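Long-range contacts in pancreatic lipase related protein 2 (Equus caballus, PDB 1W52), which probably hydrolyses galactolipids and triacylglycerols, releasing fatty acids, as a calcium-containing pancreatic lipase of the alpha/beta-hydrolase superfamily: residues T6-F11 with G127-Y132; E33-R38 with V106-G111. All coordinates share one frame; numbering follows the deposited sequence.

Interaction 1: residues T6-F11 with G127-Y132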
loop_
_atom_site.group_PDB
_atom_site.type_symbol
_atom_site.label_atom_id
_atom_site.label_comp_id
_atom_site.label_asym_id
_atom_site.label_seq_id
_atom_site.Cartn_x
_atom_site.Cartn_y
_atom_site.Cartn_z
ATOM N N THR A 6 -18.285 13.373 27.254
ATOM C CA THR A 6 -18.354 12.227 28.192
ATOM C C THR A 6 -17.034 11.952 28.977
ATOM O O THR A 6 -16.785 12.737 29.920
ATOM C CB THR A 6 -19.004 10.959 27.456
ATOM O OG1 THR A 6 -18.343 10.712 26.213
ATOM C CG2 THR A 6 -20.461 11.205 27.001
ATOM N N PRO A 7 -16.242 10.881 28.675
ATOM C CA PRO A 7 -14.865 10.770 29.198
ATOM C C PRO A 7 -13.766 11.194 28.229
ATOM O O PRO A 7 -12.571 11.028 28.516
ATOM C CB PRO A 7 -14.738 9.273 29.448
ATOM C CG PRO A 7 -15.601 8.628 28.405
ATOM C CD PRO A 7 -16.604 9.632 27.964
ATOM N N LEU A 8 -14.168 11.726 27.082
ATOM C CA LEU A 8 -13.244 11.978 25.988
ATOM C C LEU A 8 -12.565 13.337 26.129
ATOM O O LEU A 8 -11.574 13.625 25.466
ATOM C CB LEU A 8 -13.989 11.896 24.666
ATOM C CG LEU A 8 -14.973 10.745 24.508
ATOM C CD1 LEU A 8 -15.599 10.863 23.121
ATOM C CD2 LEU A 8 -14.313 9.420 24.706
ATOM N N GLY A 9 -13.107 14.187 26.981
ATOM C CA GLY A 9 -12.437 15.436 27.268
ATOM C C GLY A 9 -12.910 16.545 26.367
ATOM O O GLY A 9 -14.099 16.625 26.055
ATOM N N CYS A 10 -11.960 17.388 25.959
ATOM C CA CYS A 10 -12.274 18.640 25.286
ATOM C C CYS A 10 -11.667 18.842 23.943
ATOM O O CYS A 10 -10.600 18.349 23.654
ATOM C CB CYS A 10 -11.810 19.812 26.121
ATOM S SG CYS A 10 -12.745 19.859 27.626
ATOM N N PHE A 11 -12.329 19.692 23.170
ATOM C CA PHE A 11 -11.976 19.925 21.795
ATOM C C PHE A 11 -11.957 21.403 21.515
ATOM O O PHE A 11 -12.992 21.987 21.261
ATOM C CB PHE A 11 -13.003 19.213 20.931
ATOM C CG PHE A 11 -13.127 17.752 21.249
ATOM C CD1 PHE A 11 -13.846 17.336 22.342
ATOM C CD2 PHE A 11 -12.477 16.788 20.470
ATOM C CE1 PHE A 11 -13.942 15.986 22.644
ATOM C CE2 PHE A 11 -12.570 15.425 20.775
ATOM C CZ PHE A 11 -13.307 15.029 21.857
ATOM N N GLY A 127 -11.017 9.318 17.399
ATOM C CA GLY A 127 -9.647 9.166 17.850
ATOM C C GLY A 127 -9.746 8.767 19.298
ATOM O O GLY A 127 -9.282 7.704 19.694
ATOM N N ALA A 128 -10.387 9.652 20.053
ATOM C CA ALA A 128 -10.662 9.534 21.466
ATOM C C ALA A 128 -11.476 8.315 21.845
ATOM O O ALA A 128 -11.075 7.614 22.716
ATOM C CB ALA A 128 -11.368 10.790 21.924
ATOM N N GLU A 129 -12.615 8.066 21.225
ATOM C CA GLU A 129 -13.299 6.800 21.449
ATOM C C GLU A 129 -12.284 5.691 21.452
ATOM O O GLU A 129 -12.280 4.873 22.360
ATOM C CB GLU A 129 -14.294 6.444 20.356
ATOM C CG GLU A 129 -15.425 7.422 20.202
ATOM C CD GLU A 129 -16.422 7.346 21.335
ATOM O OE1 GLU A 129 -16.909 6.239 21.639
ATOM O OE2 GLU A 129 -16.724 8.401 21.916
ATOM N N THR A 130 -11.450 5.640 20.411
ATOM C CA THR A 130 -10.498 4.538 20.207
ATOM C C THR A 130 -9.400 4.589 21.259
ATOM O O THR A 130 -9.287 3.680 22.066
ATOM C CB THR A 130 -9.952 4.548 18.744
ATOM O OG1 THR A 130 -10.947 3.980 17.890
ATOM C CG2 THR A 130 -8.747 3.641 18.547
ATOM N N ALA A 131 -8.600 5.647 21.250
ATOM C CA ALA A 131 -7.644 5.894 22.337
ATOM C C ALA A 131 -8.227 5.463 23.684
ATOM O O ALA A 131 -7.650 4.654 24.342
ATOM C CB ALA A 131 -7.242 7.342 22.393
ATOM N N TYR A 132 -9.381 5.987 24.066
ATOM C CA TYR A 132 -10.066 5.599 25.309
ATOM C C TYR A 132 -10.264 4.124 25.570
ATOM O O TYR A 132 -10.053 3.673 26.703
ATOM C CB TYR A 132 -11.449 6.202 25.339
ATOM C CG TYR A 132 -12.180 5.996 26.626
ATOM C CD1 TYR A 132 -11.632 6.424 27.857
ATOM C CD2 TYR A 132 -13.431 5.383 26.619
ATOM C CE1 TYR A 132 -12.314 6.237 29.028
ATOM C CE2 TYR A 132 -14.128 5.200 27.786
ATOM C CZ TYR A 132 -13.574 5.629 28.974
ATOM O OH TYR A 132 -14.328 5.418 30.086
#
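Pro-7 and Leu-8 pack against Ala-128, Glu-129 and Tyr-132, joining the N-terminal hairpin to helix 116-141 of the alpha/beta-hydrolase fold. The two residues sit in the turn between strands 3-5 and 9-11. Leu-8 and Gly-9 both face Tyr-5, which makes a classic beta bulge. The disulfide of Cys-10 with Cys-4 ties the same two strands together.

The aromatic part is a CH-pi contact. Pro-7 CG lies over one face of the Tyr-132 ring, 4.0 Å from its centroid and 24° off the ring normal. CG is offset toward the rim of the ring and lies nearest to Tyr-132 CZ, at 3.7 Å. In Tyr-132, CG is anti to the backbone N (chi1 -174°), and this sends the ring off the helix toward the turn.

The aliphatic part belongs to Leu-8. Its CB meets Ala-128 CB at 4.0 Å. Its CD2 is 4.4 Å from Tyr-132 CB, at the base of the ring.

The polar part lies to the side. The Glu-129 chain bends at chi2 (-72°), bringing its carboxylate beside the leucine branches. The charge is met by a salt bridge from OE2 to Arg-56, which also bonds Thr-6 OG1. On the leucine side, OE2 of Glu-129 is 3.8 Å from CD2 of Leu-8.

Interaction 2: residues E33-R38 with V106-G111; sequences EEVNTR and VDWSSG
Ser-110 reaches across to the end of helix 32-35, where its hydroxyl bonds the carbonyl of Val-35. Its CB is 4.0 Å from Val-35 O. From there chi1 of 87° places OG between the backbone N and the carbonyl carbon. OG gives a hydrogen bond to Val-35 O at 2.7 Å. The hydroxyl comes from above the carbonyl group, 83° out of its plane. The same OG is 3.4 Å from Asn-36 CB. Asn-36 has positive phi and is the first residue to leave the helical conformation, so the bond lies where the chain turns off the helix.

Val-35 CG1 touches Gly-111 CA, at 3.9 Å. It also meets Trp-108 CB and comes to the edge of the indole, near its plane.

Farther on, Arg-38 and Asp-107 form an antiparallel hydrogen-bonded pair. Asp-107 N gives to Arg-38 O at 2.9 Å, and Arg-38 N returns a weak bond to Asp-107 O at 2.8 Å. Both side chains lie on one face of the sheet, but their charged groups make no salt bridge. Arg-38 pairs with Glu-84 instead. Asp-107 OD1 takes the Ser-109 hydroxyl on its syn side, and OD2 takes Gly-83 N.

On the other face, Thr-37 CG2 lies alongside Val-106 CG1. The indole of Trp-108 stacks on His-77 and bonds its carbonyl oxygen through NE1. The contact thus joins strand 38-43 to strand 102-107, with helix 116-141 packed against Val-106 and Trp-108.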
loop_
_atom_site.group_PDB
_atom_site.type_symbol
_atom_site.label_atom_id
_atom_site.label_comp_id
_atom_site.label_asym_id
_atom_site.label_seq_id
_atom_site.Cartn_x
_atom_site.Cartn_y
_atom_site.Cartn_z
ATOM N N GLU A 33 -22.377 10.719 20.276
ATOM C CA GLU A 33 -23.688 10.131 20.010
ATOM C C GLU A 33 -24.054 10.308 18.528
ATOM O O GLU A 33 -24.519 9.356 17.891
ATOM C CB GLU A 33 -24.755 10.790 20.950
ATOM C CG GLU A 33 -24.596 10.565 22.481
ATOM C CD GLU A 33 -23.778 11.632 23.238
ATOM O OE1 GLU A 33 -23.830 12.825 22.872
ATOM O OE2 GLU A 33 -23.091 11.291 24.245
ATOM N N GLU A 34 -23.815 11.540 18.028
ATOM C CA GLU A 34 -24.071 12.000 16.626
ATOM C C GLU A 34 -23.214 11.251 15.576
ATOM O O GLU A 34 -23.706 10.926 14.474
ATOM C CB GLU A 34 -23.843 13.545 16.470
ATOM C CG GLU A 34 -24.960 14.451 17.032
ATOM C CD GLU A 34 -24.729 15.970 16.892
ATOM O OE1 GLU A 34 -25.521 16.610 16.167
ATOM O OE2 GLU A 34 -23.823 16.558 17.528
ATOM N N VAL A 35 -21.942 11.010 15.953
ATOM C CA VAL A 35 -20.954 10.149 15.244
ATOM C C VAL A 35 -21.199 8.613 15.316
ATOM O O VAL A 35 -20.847 7.889 14.357
ATOM C CB VAL A 35 -19.547 10.375 15.783
ATOM C CG1 VAL A 35 -18.547 9.631 14.968
ATOM C CG2 VAL A 35 -19.200 11.837 15.786
ATOM N N ASN A 36 -21.783 8.137 16.431
ATOM C CA ASN A 36 -22.095 6.726 16.657
ATOM C C ASN A 36 -20.922 5.822 16.318
ATOM O O ASN A 36 -21.034 4.935 15.441
ATOM C CB ASN A 36 -23.312 6.306 15.852
ATOM C CG ASN A 36 -23.777 4.900 16.192
ATOM O OD1 ASN A 36 -24.235 4.134 15.321
ATOM N ND2 ASN A 36 -23.651 4.541 17.464
ATOM N N THR A 37 -19.784 6.077 16.998
ATOM C CA THR A 37 -18.580 5.233 16.861
ATOM C C THR A 37 -18.862 3.856 17.422
ATOM O O THR A 37 -19.417 3.733 18.513
ATOM C CB THR A 37 -17.441 5.793 17.657
ATOM O OG1 THR A 37 -17.253 7.151 17.314
ATOM C CG2 THR A 37 -16.146 5.123 17.301
ATOM N N ARG A 38 -18.438 2.815 16.740
ATOM C CA ARG A 38 -18.840 1.490 17.167
ATOM C C ARG A 38 -17.707 0.512 16.917
ATOM O O ARG A 38 -17.345 0.270 15.771
ATOM C CB ARG A 38 -20.094 1.044 16.406
ATOM C CG ARG A 38 -21.422 1.636 16.862
ATOM C CD ARG A 38 -22.598 0.696 16.563
ATOM N NE ARG A 38 -22.348 -0.070 15.343
ATOM C CZ ARG A 38 -22.875 -1.267 15.050
ATOM N NH1 ARG A 38 -23.728 -1.883 15.864
ATOM N NH2 ARG A 38 -22.556 -1.851 13.902
ATOM N N VAL A 106 -13.428 -0.303 13.370
ATOM C CA VAL A 106 -13.976 0.896 13.992
ATOM C C VAL A 106 -14.990 1.544 13.040
ATOM O O VAL A 106 -14.604 2.255 12.113
ATOM C CB VAL A 106 -12.871 1.898 14.317
ATOM C CG1 VAL A 106 -13.472 3.186 14.909
ATOM C CG2 VAL A 106 -11.837 1.287 15.266
ATOM N N ASP A 107 -16.278 1.288 13.250
ATOM C CA ASP A 107 -17.302 1.844 12.379
ATOM C C ASP A 107 -17.784 3.180 12.883
ATOM O O ASP A 107 -18.380 3.247 13.935
ATOM C CB ASP A 107 -18.497 0.911 12.294
ATOM C CG ASP A 107 -19.679 1.540 11.545
ATOM O OD1 ASP A 107 -20.302 2.432 12.102
ATOM O OD2 ASP A 107 -20.071 1.217 10.415
ATOM N N TRP A 108 -17.546 4.249 12.132
ATOM C CA TRP A 108 -18.094 5.564 12.490
ATOM C C TRP A 108 -18.841 6.171 11.331
ATOM O O TRP A 108 -18.827 7.378 11.143
ATOM C CB TRP A 108 -17.011 6.509 12.961
ATOM C CG TRP A 108 -15.946 6.739 11.995
ATOM C CD1 TRP A 108 -15.063 5.830 11.529
ATOM C CD2 TRP A 108 -15.593 7.987 11.392
ATOM N NE1 TRP A 108 -14.168 6.428 10.669
ATOM C CE2 TRP A 108 -14.472 7.754 10.566
ATOM C CE3 TRP A 108 -16.114 9.279 11.459
ATOM C CZ2 TRP A 108 -13.860 8.754 9.826
ATOM C CZ3 TRP A 108 -15.489 10.282 10.724
ATOM C CH2 TRP A 108 -14.374 10.008 9.922
ATOM N N SER A 109 -19.513 5.302 10.590
ATOM C CA SER A 109 -20.141 5.633 9.323
ATOM C C SER A 109 -20.954 6.910 9.347
ATOM O O SER A 109 -20.724 7.846 8.557
ATOM C CB SER A 109 -21.050 4.485 8.890
ATOM O OG SER A 109 -21.757 3.957 9.988
ATOM N N SER A 110 -21.907 6.916 10.267
ATOM C CA SER A 110 -22.800 8.042 10.494
ATOM C C SER A 110 -22.057 9.385 10.704
ATOM O O SER A 110 -22.530 10.431 10.289
ATOM C CB SER A 110 -23.756 7.706 11.668
ATOM O OG SER A 110 -23.175 8.054 12.922
ATOM N N GLY A 111 -20.897 9.355 11.333
ATOM C CA GLY A 111 -20.123 10.565 11.551
ATOM C C GLY A 111 -19.307 10.951 10.358
ATOM O O GLY A 111 -18.963 12.119 10.208
#

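Overall arrangement
The centres of the two interactions are 13 Å apart, on the same side of the chain's centre. In chain order come 6-11, 33-38, 106-111 and 127-132, so interaction 1 encloses interaction 2. Helix 116-141 of interaction 1 follows helix 109-112 of interaction 2. They touch directly: Glu-129 CG is 3.4 Å from Thr-37 OG1, and Thr-130 packs on Val-106. Interaction 2 includes the antiparallel pairing of strands 38-43 and 102-107 in the central mixed sheet, while interaction 1 attaches the N-terminal hairpin outside it. Interaction 1 lies away from the active site and the ligand pockets. In interaction 2, the side chain of Trp-108 lies about 8 Å from that of Ser-154, the predicted nucleophile.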